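Local coordinates for protein putative solute-binding component of ABC transporter (Clostridium phytofermentans, PDB 4YS6) that probably binds a sugar outside the cell for uptake by an ABC transporter, and is seen here holding beta-D-glucopyranose, at residues V39-P44 with Y67-Q72; K94-A99 with I118-Y123. One frame throughout, in Å; residues are numbered along the deposited sequence.

Contacts 1 and 2 are two neighbouring pieces of one mixed beta sheet and illustrate how a Rossmann-like lobe is assembled from repeated beta-alpha-beta units. They follow each other along the chain: contact 1 pairs strand 38-43 with strand 68-73 across helix 50-64, and contact 2 pairs strand 95-98 with strand 119-123 across helix 107-115. Their centres lie about 9 Å apart, because strands 38-43 and 95-98 are themselves adjacent; Gly40 O lies 2.8 Å from Val97 N, a probable hydrogen bond. Strand 68-73 forms the sheet's edge within the chain. Both contacts thus belong to the same lobe, and the C-terminal ends of strands 38-43, 95-98 and 119-123 approach the glucose pocket.

Contact 1 (V39-P44 with Y67-Q72); sequences VGVAMP and YEVDLQ
Five backbone hydrogen bonds join Val39-Met43 to Glu68-Gln72, alternating in donor as parallel strands require. Val39 N gives to Glu68 O (2.9 Å) and Val39 O takes Asp70 N; Val41 N then reaches Asp70 O at 2.8 Å, Val41 O receives Gln72 N, and selenomethionine Met43 closes the series with Met43 N to Gln72 O, 2.9 Å and almost straight at 178°. CA-H...O contacts supplement them, among them Leu71 CA to Val41 O at 3.3 Å. On the face carrying Asp70 and Gln72, one of the two modelled positions of Gln72 folds its amide back along its own strand, with Gln72 NE2 3.2 Å from Asp70 OD1; a hydrogen bond resting on that copy alone is doubtful. Met88 of helix 78-90 packs on this face.

The other face is apolar. Leu71 swings its CD1 toward the neighbouring strand, where it rests against Val41 CG1 at 3.7 Å and also meets Met43 CG. Val41 divides its branches: CG1, anti to the backbone N (chi1 -177°), serves Leu71, while CG2 turns to Val69 CG1. Leu62 of helix 50-64 covers Val41 and Val69. At the start of the pair, Val39 CG2 meets Tyr67 CD1 obliquely at 3.9 Å, and the phenol extends to a hydrogen bond with Asp306 of helix 294-309. Strand 38-43, helix 50-64 and strand 68-73 make up a classical beta-alpha-beta crossover, the opening unit of the Rossmann-like lobe of a type I periplasmic binding protein.

Contact 2 (K94-A99 with I118-Y123); sequences KLLVIA and ISVIAY
Val97 CG1 and the Tyr123 ring meet in the apolar centre, with CG1 3.8 Å from Tyr123 CD2 and equally near that residue's CB. Rotation of Tyr123 CG to the side opposite its backbone N (chi1 -174°) brings the ring to Val97 and Ala99, whose CB lies 4.0 Å from Tyr123 CD1. Farther back on the face shared by Val97 and Ile121, the outer ends of two longer chains meet where Leu95 CD2 approaches Ile121 CD1. Ile308 of helix 294-309 packs against Leu95 here.

Ile118 extends CG2 to the start of segment 94-99, near Lys94 O and Leu95 CA, and 3.9 Å from Leu96 CG. Helix 107-115 covers the face of Leu96 and Ile98 through Ala113 and Leu110.

Four nearly straight backbone bonds run between the faces: Leu96 N to Ser119 O, Ile121 N to Leu96 O, Ile98 N to Ile121 O, and Tyr123 N to Ile98 O at 2.8 Å. In the last, the donor stands above the carbonyl plane, 48° out of it. At the Lys94 and Ser119 end a water bridges the two segments, donating to Lys94 O (2.6 Å) and accepting from Ser119 N (2.9 Å). The Tyr123 hydroxyl is hydrogen-bonded to Asp54. The chemistry is that of an interior sheet pair: inward-facing backbone groups satisfy one another or share the water, outward-facing ones find partners such as strand 38-43 and Ser134, and mostly aliphatic side chains line both faces, with Tyr123 at one end.

Contact 1 (V39-P44 with Y67-Q72)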
loop_
_atom_site.group_PDB
_atom_site.type_symbol
_atom_site.label_atom_id
_atom_site.label_comp_id
_atom_site.label_asym_id
_atom_site.label_seq_id
_atom_site.Cartn_x
_atom_site.Cartn_y
_atom_site.Cartn_z
ATOM N N VAL A 39 -4.785 7.400 -23.297
ATOM C CA VAL A 39 -4.536 6.422 -22.246
ATOM C C VAL A 39 -5.455 6.708 -21.081
ATOM O O VAL A 39 -5.549 7.855 -20.626
ATOM C CB VAL A 39 -3.074 6.481 -21.784
ATOM C CG1 VAL A 39 -2.809 5.522 -20.621
ATOM C CG2 VAL A 39 -2.182 6.173 -22.946
ATOM N N GLY A 40 -6.134 5.670 -20.587
ATOM C CA GLY A 40 -7.004 5.832 -19.446
ATOM C C GLY A 40 -6.247 5.475 -18.183
ATOM O O GLY A 40 -5.483 4.506 -18.157
ATOM N N VAL A 41 -6.461 6.258 -17.135
ATOM C CA VAL A 41 -5.801 6.025 -15.864
ATOM C C VAL A 41 -6.849 6.051 -14.783
ATOM O O VAL A 41 -7.495 7.087 -14.565
ATOM C CB VAL A 41 -4.714 7.086 -15.564
ATOM C CG1 VAL A 41 -3.986 6.760 -14.250
ATOM C CG2 VAL A 41 -3.710 7.185 -16.729
ATOM N N ALA A 42 -7.050 4.898 -14.144
ATOM C CA ALA A 42 -8.098 4.743 -13.156
ATOM C C ALA A 42 -7.492 4.578 -11.762
ATOM O O ALA A 42 -6.804 3.591 -11.493
ATOM C CB ALA A 42 -8.976 3.547 -13.491
HETATM N N MSE A 43 -7.765 5.536 -10.881
HETATM C CA MSE A 43 -7.224 5.525 -9.516
HETATM C C MSE A 43 -8.354 5.266 -8.511
HETATM O O MSE A 43 -9.515 5.567 -8.799
HETATM C CB MSE A 43 -6.527 6.863 -9.201
HETATM C CG MSE A 43 -5.320 7.177 -10.084
HETATM SE SE MSE A 43 -3.830 6.096 -9.482
HETATM C CE MSE A 43 -3.267 5.342 -11.178
ATOM N N PRO A 44 -8.031 4.684 -7.349
ATOM C CA PRO A 44 -9.118 4.246 -6.457
ATOM C C PRO A 44 -9.840 5.352 -5.707
ATOM O O PRO A 44 -11.069 5.329 -5.662
ATOM C CB PRO A 44 -8.412 3.313 -5.458
ATOM C CG PRO A 44 -6.966 3.707 -5.513
ATOM C CD PRO A 44 -6.727 4.159 -6.921
ATOM N N TYR A 67 1.177 11.390 -24.886
ATOM C CA TYR A 67 -0.152 10.818 -24.821
ATOM C C TYR A 67 -1.189 11.816 -24.342
ATOM O O TYR A 67 -0.858 12.823 -23.707
ATOM C CB TYR A 67 -0.152 9.591 -23.907
ATOM C CG TYR A 67 0.808 8.542 -24.382
ATOM C CD1 TYR A 67 0.440 7.644 -25.374
ATOM C CD2 TYR A 67 2.092 8.463 -23.866
ATOM C CE1 TYR A 67 1.323 6.687 -25.817
ATOM C CE2 TYR A 67 2.980 7.516 -24.314
ATOM C CZ TYR A 67 2.586 6.629 -25.287
ATOM O OH TYR A 67 3.462 5.678 -25.742
ATOM N N GLU A 68 -2.438 11.547 -24.704
ATOM C CA GLU A 68 -3.592 12.199 -24.105
ATOM C C GLU A 68 -4.035 11.304 -22.955
ATOM O O GLU A 68 -3.811 10.082 -22.984
ATOM C CB GLU A 68 -4.726 12.411 -25.107
ATOM C CG GLU A 68 -4.403 13.368 -26.246
ATOM C CD GLU A 68 -4.335 14.822 -25.799
ATOM O OE1 GLU A 68 -4.502 15.089 -24.586
ATOM O OE2 GLU A 68 -4.120 15.703 -26.665
ATOM N N VAL A 69 -4.613 11.909 -21.928
ATOM C CA VAL A 69 -4.893 11.188 -20.684
ATOM C C VAL A 69 -6.311 11.390 -20.192
ATOM O O VAL A 69 -6.799 12.509 -20.140
ATOM C CB VAL A 69 -3.940 11.626 -19.564
ATOM C CG1 VAL A 69 -4.222 10.862 -18.292
ATOM C CG2 VAL A 69 -2.503 11.410 -19.984
ATOM N N ASP A 70 -6.954 10.289 -19.816
ATOM C CA ASP A 70 -8.256 10.315 -19.153
ATOM C C ASP A 70 -8.063 9.759 -17.749
ATOM O O ASP A 70 -8.056 8.540 -17.552
ATOM C CB ASP A 70 -9.272 9.496 -19.938
ATOM C CG ASP A 70 -10.677 9.537 -19.324
ATOM O OD1 ASP A 70 -10.899 10.257 -18.329
ATOM O OD2 ASP A 70 -11.566 8.853 -19.864
ATOM N N LEU A 71 -7.847 10.665 -16.799
ATOM C CA LEU A 71 -7.593 10.307 -15.398
ATOM C C LEU A 71 -8.861 10.438 -14.560
ATOM O O LEU A 71 -9.490 11.494 -14.541
ATOM C CB LEU A 71 -6.498 11.195 -14.824
ATOM C CG LEU A 71 -6.260 11.124 -13.321
ATOM C CD1 LEU A 71 -5.733 9.748 -12.935
ATOM C CD2 LEU A 71 -5.296 12.210 -12.890
ATOM N N GLN A 72 -9.253 9.371 -13.873
ATOM C CA GLN A 72 -10.439 9.419 -13.029
ATOM C C GLN A 72 -10.190 8.712 -11.714
ATOM O O GLN A 72 -9.432 7.728 -11.650
ATOM C CB GLN A 72 -11.643 8.801 -13.739
ATOM C CG GLN A 72 -12.034 9.553 -15.001
ATOM C CD GLN A 72 -13.311 9.030 -15.615
ATOM O OE1 GLN A 72 -14.353 9.022 -14.970
ATOM N NE2 GLN A 72 -13.236 8.585 -16.868
#

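Contact 2 (K94-A99 with I118-Y123)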
loop_
_atom_site.group_PDB
_atom_site.type_symbol
_atom_site.label_atom_id
_atom_site.label_comp_id
_atom_site.label_asym_id
_atom_site.label_seq_id
_atom_site.Cartn_x
_atom_site.Cartn_y
_atom_site.Cartn_z
ATOM N N LYS A 94 -6.893 3.655 -25.653
ATOM C CA LYS A 94 -6.204 2.590 -26.371
ATOM C C LYS A 94 -5.443 1.650 -25.433
ATOM O O LYS A 94 -5.005 0.590 -25.845
ATOM C CB LYS A 94 -5.228 3.192 -27.391
ATOM C CG LYS A 94 -5.890 4.052 -28.455
ATOM C CD LYS A 94 -6.655 3.196 -29.446
ATOM C CE LYS A 94 -7.364 4.040 -30.493
ATOM N NZ LYS A 94 -8.510 4.800 -29.908
ATOM N N LEU A 95 -5.310 2.057 -24.174
ATOM C CA LEU A 95 -4.576 1.330 -23.146
ATOM C C LEU A 95 -5.138 1.801 -21.808
ATOM O O LEU A 95 -5.463 2.997 -21.645
ATOM C CB LEU A 95 -3.061 1.594 -23.233
ATOM C CG LEU A 95 -2.106 0.833 -22.314
ATOM C CD1 LEU A 95 -0.731 0.679 -22.985
ATOM C CD2 LEU A 95 -1.938 1.502 -20.935
ATOM N N LEU A 96 -5.254 0.874 -20.855
ATOM C CA LEU A 96 -5.755 1.196 -19.519
ATOM C C LEU A 96 -4.703 0.930 -18.461
ATOM O O LEU A 96 -4.127 -0.157 -18.408
ATOM C CB LEU A 96 -6.999 0.383 -19.200
ATOM C CG LEU A 96 -8.166 0.584 -20.166
ATOM C CD1 LEU A 96 -9.199 -0.536 -19.992
ATOM C CD2 LEU A 96 -8.795 1.944 -19.917
ATOM N N VAL A 97 -4.471 1.935 -17.630
ATOM C CA VAL A 97 -3.650 1.805 -16.445
ATOM C C VAL A 97 -4.588 1.845 -15.259
ATOM O O VAL A 97 -5.233 2.879 -15.028
ATOM C CB VAL A 97 -2.624 2.924 -16.348
ATOM C CG1 VAL A 97 -1.835 2.797 -15.054
ATOM C CG2 VAL A 97 -1.700 2.899 -17.562
ATOM N N ILE A 98 -4.686 0.740 -14.505
ATOM C CA ILE A 98 -5.726 0.621 -13.488
ATOM C C ILE A 98 -5.186 0.265 -12.137
ATOM O O ILE A 98 -4.544 -0.767 -11.971
ATOM C CB ILE A 98 -6.793 -0.448 -13.876
ATOM C CG1 ILE A 98 -7.467 -0.061 -15.184
ATOM C CG2 ILE A 98 -7.822 -0.616 -12.770
ATOM C CD1 ILE A 98 -8.286 -1.127 -15.750
ATOM N N ALA A 99 -5.466 1.131 -11.165
ATOM C CA ALA A 99 -5.205 0.861 -9.763
ATOM C C ALA A 99 -6.545 0.489 -9.116
ATOM O O ALA A 99 -7.348 1.355 -8.776
ATOM C CB ALA A 99 -4.584 2.058 -9.087
ATOM N N ILE A 118 -7.336 -3.788 -26.205
ATOM C CA ILE A 118 -6.816 -2.765 -25.305
ATOM C C ILE A 118 -5.973 -3.411 -24.218
ATOM O O ILE A 118 -6.483 -4.206 -23.424
ATOM C CB ILE A 118 -7.970 -1.971 -24.664
ATOM C CG1 ILE A 118 -8.752 -1.212 -25.731
ATOM C CG2 ILE A 118 -7.445 -0.975 -23.628
ATOM C CD1 ILE A 118 -10.067 -0.685 -25.230
ATOM N N SER A 119 -4.682 -3.081 -24.171
ATOM C CA SER A 119 -3.806 -3.603 -23.119
ATOM C C SER A 119 -4.135 -3.023 -21.759
ATOM O O SER A 119 -4.573 -1.879 -21.663
ATOM C CB SER A 119 -2.352 -3.318 -23.459
ATOM O OG SER A 119 -1.996 -4.030 -24.631
ATOM N N VAL A 120 -3.909 -3.826 -20.715
ATOM C CA VAL A 120 -4.188 -3.442 -19.338
ATOM C C VAL A 120 -2.951 -3.574 -18.477
ATOM O O VAL A 120 -2.356 -4.651 -18.366
ATOM C CB VAL A 120 -5.319 -4.310 -18.735
ATOM C CG1 VAL A 120 -5.486 -4.038 -17.256
ATOM C CG2 VAL A 120 -6.616 -4.057 -19.497
ATOM N N ILE A 121 -2.577 -2.470 -17.850
ATOM C CA ILE A 121 -1.484 -2.483 -16.883
ATOM C C ILE A 121 -2.110 -2.350 -15.506
ATOM O O ILE A 121 -2.841 -1.398 -15.229
ATOM C CB ILE A 121 -0.463 -1.339 -17.147
ATOM C CG1 ILE A 121 0.179 -1.497 -18.528
ATOM C CG2 ILE A 121 0.605 -1.332 -16.089
ATOM C CD1 ILE A 121 1.035 -0.338 -18.943
ATOM N N ALA A 122 -1.851 -3.330 -14.653
ATOM C CA ALA A 122 -2.247 -3.250 -13.241
ATOM C C ALA A 122 -1.253 -2.350 -12.544
ATOM O O ALA A 122 -0.048 -2.622 -12.562
ATOM C CB ALA A 122 -2.251 -4.594 -12.605
ATOM N N TYR A 123 -1.758 -1.281 -11.939
ATOM C CA TYR A 123 -0.952 -0.271 -11.293
ATOM C C TYR A 123 -0.989 -0.480 -9.787
ATOM O O TYR A 123 -2.045 -0.334 -9.178
ATOM C CB TYR A 123 -1.478 1.142 -11.624
ATOM C CG TYR A 123 -0.601 2.256 -11.108
ATOM C CD1 TYR A 123 -0.682 2.683 -9.794
ATOM C CD2 TYR A 123 0.304 2.876 -11.945
ATOM C CE1 TYR A 123 0.149 3.694 -9.317
ATOM C CE2 TYR A 123 1.132 3.874 -11.497
ATOM C CZ TYR A 123 1.058 4.286 -10.195
ATOM O OH TYR A 123 1.890 5.294 -9.773
HETATM O O HOH W 1 -3.172 -1.193 -25.773
#